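Local structure of glycoside hydrolase family 43 (Halothermothrix orenii, 4QQS) at residues A[184-195]-A[210-221]. The protein is a thermostable family 43 glycosidase with alpha-L-arabinofuranosidase activity, probably hydrolysing O-glycosidic bonds in plant polysaccharides such as xylan. Residues are numbered along the deposited sequence; the frame is centred on the assembly and turned at random.
Sequences WEGINDAWQWNE and YSANCYASPDYS
The hairpin of strands 191-202 and 205-212 in the five-bladed beta-propeller brings E195, the predicted proton donor, against S211 and Y220. E195 and S211 form an antiparallel hydrogen-bonded pair: E195 N gives to S211 O at 2.9 Å, and S211 N returns a bond to E195 O. With its chain extended beyond CG, E195 sends OE2 to Y220 OH at 2.7 Å. The hydroxyl donates on the anti side of the carboxylate, somewhat out of its plane, and that plane stands 80° to the tyrosine ring. Water 3 also donates to OE2, and it accepts from Y215 N. D126, predicted to tune this acid, lies beside it.

On the other face of the hairpin, E185 OE2 is gripped from both faces of its carboxylate. Y210 OH donates to E185 OE2 from one at 2.8 Å, and N194 ND2 to the same oxygen from the other at 3.0 Å. K236 makes a salt bridge to E185 OE1 and a hydrogen bond to N194 OD1, so it ties the buried acid and amide together. An alanine in place of N194 would probably leave E185 OE2 without its second donor and K236 without one of its oxygen partners.

W184 CG lies between the backbone N and the carbonyl carbon (chi1 76°), which turns the indole toward Y210, A212 and S221. Y210 OH and S221 OG both sit at its edge, and W184 CH2 rests 3.7 Å from A212 CB. N213 ND2 gives W184 O a nearly straight bond, 169° at the hydrogen, in the plane of its own amide. Water 1 accepts from W193 N and donates to E185 O, and a weak bond from N213 N brings in the other segment. The W193 ring lies against C214, whose CA makes a CH-pi contact over one face, 3.8 Å from the centroid of the six-membered ring.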
# COMPACT_ATOMS: atom_id res chain seq x y z
N TRP A 184 6.17 -18.83 -6.10
CA TRP A 184 5.56 -18.50 -4.81
C TRP A 184 4.26 -17.70 -4.94
O TRP A 184 3.54 -17.57 -3.96
CB TRP A 184 6.55 -17.75 -3.88
CG TRP A 184 6.74 -16.32 -4.25
CD1 TRP A 184 7.57 -15.83 -5.23
CD2 TRP A 184 6.07 -15.17 -3.70
NE1 TRP A 184 7.46 -14.47 -5.32
CE2 TRP A 184 6.55 -14.04 -4.40
CE3 TRP A 184 5.11 -14.98 -2.70
CZ2 TRP A 184 6.14 -12.74 -4.10
CZ3 TRP A 184 4.70 -13.69 -2.44
CH2 TRP A 184 5.21 -12.59 -3.12
N GLU A 185 3.99 -17.18 -6.14
CA GLU A 185 2.86 -16.27 -6.38
C GLU A 185 1.60 -16.97 -6.87
O GLU A 185 0.71 -16.32 -7.40
CB GLU A 185 3.25 -15.21 -7.40
CG GLU A 185 4.45 -14.42 -6.97
CD GLU A 185 4.90 -13.40 -7.99
OE1 GLU A 185 5.17 -13.70 -9.17
OE2 GLU A 185 4.98 -12.23 -7.62
N GLY A 186 1.51 -18.28 -6.71
CA GLY A 186 0.27 -18.98 -7.01
C GLY A 186 -0.07 -19.02 -8.49
O GLY A 186 -1.22 -18.85 -8.88
N ILE A 187 0.95 -19.29 -9.30
CA ILE A 187 0.81 -19.20 -10.74
C ILE A 187 0.08 -20.39 -11.37
O ILE A 187 -0.09 -20.41 -12.59
CB ILE A 187 2.17 -18.97 -11.41
CG1 ILE A 187 3.19 -20.04 -10.97
CG2 ILE A 187 2.65 -17.56 -11.10
CD1 ILE A 187 4.47 -20.06 -11.76
N ASN A 188 -0.36 -21.36 -10.57
CA ASN A 188 -1.22 -22.44 -11.05
C ASN A 188 -2.68 -22.30 -10.60
O ASN A 188 -3.49 -23.20 -10.81
CB ASN A 188 -0.68 -23.81 -10.62
CG ASN A 188 0.69 -24.10 -11.21
OD1 ASN A 188 0.93 -23.84 -12.39
ND2 ASN A 188 1.59 -24.61 -10.40
N ASP A 189 -3.00 -21.15 -10.01
CA ASP A 189 -4.35 -20.85 -9.51
C ASP A 189 -5.20 -20.13 -10.58
O ASP A 189 -4.69 -19.44 -11.47
CB ASP A 189 -4.29 -19.93 -8.27
CG ASP A 189 -3.59 -20.56 -7.07
OD1 ASP A 189 -3.61 -21.80 -6.97
OD2 ASP A 189 -3.04 -19.81 -6.23
N ALA A 190 -6.52 -20.24 -10.45
CA ALA A 190 -7.44 -19.58 -11.37
C ALA A 190 -7.51 -18.06 -11.20
O ALA A 190 -7.90 -17.34 -12.13
CB ALA A 190 -8.84 -20.18 -11.20
N TRP A 191 -7.19 -17.62 -9.99
CA TRP A 191 -7.11 -16.21 -9.63
C TRP A 191 -5.70 -15.98 -9.13
O TRP A 191 -5.19 -16.77 -8.31
CB TRP A 191 -8.13 -15.89 -8.51
CG TRP A 191 -9.54 -15.91 -9.00
CD1 TRP A 191 -10.28 -17.00 -9.32
CD2 TRP A 191 -10.38 -14.77 -9.23
NE1 TRP A 191 -11.53 -16.62 -9.75
CE2 TRP A 191 -11.61 -15.25 -9.71
CE3 TRP A 191 -10.21 -13.39 -9.08
CZ2 TRP A 191 -12.67 -14.40 -10.05
CZ3 TRP A 191 -11.25 -12.56 -9.41
CH2 TRP A 191 -12.46 -13.06 -9.90
N GLN A 192 -5.07 -14.90 -9.59
CA GLN A 192 -3.67 -14.61 -9.27
C GLN A 192 -3.49 -13.12 -9.06
O GLN A 192 -4.09 -12.31 -9.76
CB GLN A 192 -2.74 -15.08 -10.40
CG GLN A 192 -2.86 -16.56 -10.71
CD GLN A 192 -1.94 -17.01 -11.80
OE1 GLN A 192 -0.95 -16.35 -12.11
NE2 GLN A 192 -2.23 -18.19 -12.36
N TRP A 193 -2.65 -12.76 -8.10
CA TRP A 193 -2.47 -11.37 -7.73
C TRP A 193 -1.02 -10.92 -7.61
O TRP A 193 -0.21 -11.57 -6.95
CB TRP A 193 -3.08 -11.09 -6.34
CG TRP A 193 -4.53 -11.33 -6.20
CD1 TRP A 193 -5.52 -10.42 -6.28
CD2 TRP A 193 -5.16 -12.59 -5.90
NE1 TRP A 193 -6.73 -11.03 -6.04
CE2 TRP A 193 -6.53 -12.37 -5.81
CE3 TRP A 193 -4.67 -13.89 -5.68
CZ2 TRP A 193 -7.44 -13.40 -5.54
CZ3 TRP A 193 -5.56 -14.90 -5.40
CH2 TRP A 193 -6.93 -14.65 -5.34
N ASN A 194 -0.74 -9.76 -8.20
CA ASN A 194 0.32 -8.87 -7.72
C ASN A 194 -0.39 -7.55 -7.42
O ASN A 194 -1.01 -6.96 -8.32
CB ASN A 194 1.42 -8.60 -8.76
CG ASN A 194 2.44 -9.73 -8.96
OD1 ASN A 194 3.31 -9.58 -9.81
ND2 ASN A 194 2.37 -10.81 -8.20
N GLU A 195 -0.31 -7.10 -6.18
CA GLU A 195 -1.03 -5.89 -5.80
C GLU A 195 -0.26 -5.14 -4.72
O GLU A 195 0.84 -5.52 -4.33
CB GLU A 195 -2.48 -6.21 -5.40
CG GLU A 195 -2.59 -7.07 -4.17
CD GLU A 195 -4.03 -7.49 -3.82
OE1 GLU A 195 -4.98 -7.15 -4.55
OE2 GLU A 195 -4.21 -8.16 -2.78
N TYR A 210 5.59 -5.52 -3.11
CA TYR A 210 4.24 -5.83 -3.58
C TYR A 210 3.80 -7.10 -2.87
O TYR A 210 4.61 -7.81 -2.28
CB TYR A 210 4.20 -6.01 -5.12
CG TYR A 210 4.95 -7.23 -5.57
CD1 TYR A 210 6.32 -7.20 -5.80
CD2 TYR A 210 4.30 -8.45 -5.72
CE1 TYR A 210 7.00 -8.34 -6.17
CE2 TYR A 210 4.98 -9.59 -6.08
CZ TYR A 210 6.33 -9.54 -6.31
OH TYR A 210 7.06 -10.65 -6.70
N SER A 211 2.50 -7.38 -2.96
CA SER A 211 1.92 -8.56 -2.34
C SER A 211 1.36 -9.51 -3.39
O SER A 211 0.91 -9.09 -4.47
CB SER A 211 0.81 -8.15 -1.38
OG SER A 211 1.33 -7.34 -0.34
N ALA A 212 1.38 -10.80 -3.07
CA ALA A 212 0.83 -11.82 -3.96
C ALA A 212 0.08 -12.86 -3.15
O ALA A 212 0.19 -12.91 -1.92
CB ALA A 212 1.94 -12.48 -4.79
N ASN A 213 -0.63 -13.73 -3.87
CA ASN A 213 -1.59 -14.68 -3.32
C ASN A 213 -2.84 -13.96 -2.82
O ASN A 213 -2.95 -12.74 -2.97
CB ASN A 213 -0.94 -15.62 -2.30
CG ASN A 213 0.21 -16.38 -2.92
OD1 ASN A 213 0.01 -17.15 -3.86
ND2 ASN A 213 1.42 -16.12 -2.47
N CYS A 214 -3.80 -14.73 -2.33
CA CYS A 214 -5.09 -14.16 -1.95
C CYS A 214 -5.01 -13.50 -0.58
O CYS A 214 -4.51 -14.10 0.37
CB CYS A 214 -6.14 -15.27 -1.92
SG CYS A 214 -7.80 -14.69 -1.52
N TYR A 215 -5.55 -12.28 -0.46
CA TYR A 215 -5.55 -11.56 0.81
C TYR A 215 -6.18 -12.36 1.96
O TYR A 215 -5.83 -12.15 3.11
CB TYR A 215 -6.28 -10.22 0.71
CG TYR A 215 -7.77 -10.39 0.80
CD1 TYR A 215 -8.45 -10.21 2.00
CD2 TYR A 215 -8.49 -10.79 -0.30
CE1 TYR A 215 -9.80 -10.42 2.10
CE2 TYR A 215 -9.86 -11.00 -0.21
CZ TYR A 215 -10.50 -10.82 0.99
OH TYR A 215 -11.85 -11.03 1.10
N ALA A 216 -7.11 -13.27 1.65
CA ALA A 216 -7.83 -14.04 2.65
C ALA A 216 -7.15 -15.37 2.99
O ALA A 216 -7.69 -16.15 3.75
CB ALA A 216 -9.26 -14.28 2.18
N SER A 217 -5.96 -15.60 2.42
CA SER A 217 -5.18 -16.81 2.69
C SER A 217 -3.98 -16.50 3.58
O SER A 217 -3.41 -15.42 3.48
CB SER A 217 -4.66 -17.37 1.36
OG SER A 217 -3.70 -18.39 1.57
N PRO A 218 -3.57 -17.46 4.43
CA PRO A 218 -2.33 -17.27 5.19
C PRO A 218 -1.13 -17.03 4.28
O PRO A 218 -0.14 -16.45 4.73
CB PRO A 218 -2.19 -18.58 5.97
CG PRO A 218 -3.56 -19.10 6.02
CD PRO A 218 -4.21 -18.74 4.76
N ASP A 219 -1.22 -17.45 3.02
CA ASP A 219 -0.12 -17.34 2.08
C ASP A 219 0.02 -15.97 1.42
O ASP A 219 0.95 -15.78 0.63
CB ASP A 219 -0.21 -18.44 1.03
CG ASP A 219 -0.01 -19.81 1.62
OD1 ASP A 219 0.93 -19.97 2.44
OD2 ASP A 219 -0.80 -20.72 1.29
N TYR A 220 -0.86 -15.03 1.74
CA TYR A 220 -0.62 -13.64 1.34
C TYR A 220 0.76 -13.27 1.86
O TYR A 220 1.10 -13.57 3.00
CB TYR A 220 -1.69 -12.73 1.91
CG TYR A 220 -1.88 -11.41 1.19
CD1 TYR A 220 -2.21 -11.37 -0.15
CD2 TYR A 220 -1.80 -10.21 1.87
CE1 TYR A 220 -2.47 -10.17 -0.80
CE2 TYR A 220 -2.05 -9.00 1.25
CZ TYR A 220 -2.40 -8.98 -0.08
OH TYR A 220 -2.67 -7.76 -0.65
N SER A 221 1.58 -12.65 1.02
CA SER A 221 2.96 -12.39 1.39
C SER A 221 3.56 -11.33 0.47
O SER A 221 2.98 -11.00 -0.58
CB SER A 221 3.78 -13.68 1.38
OG SER A 221 3.39 -14.56 0.35
O HOH W 1 -1.46 -14.89 -6.60
O HOH W 2 -2.41 -18.08 -4.51
O HOH W 3 -5.65 -10.61 -2.84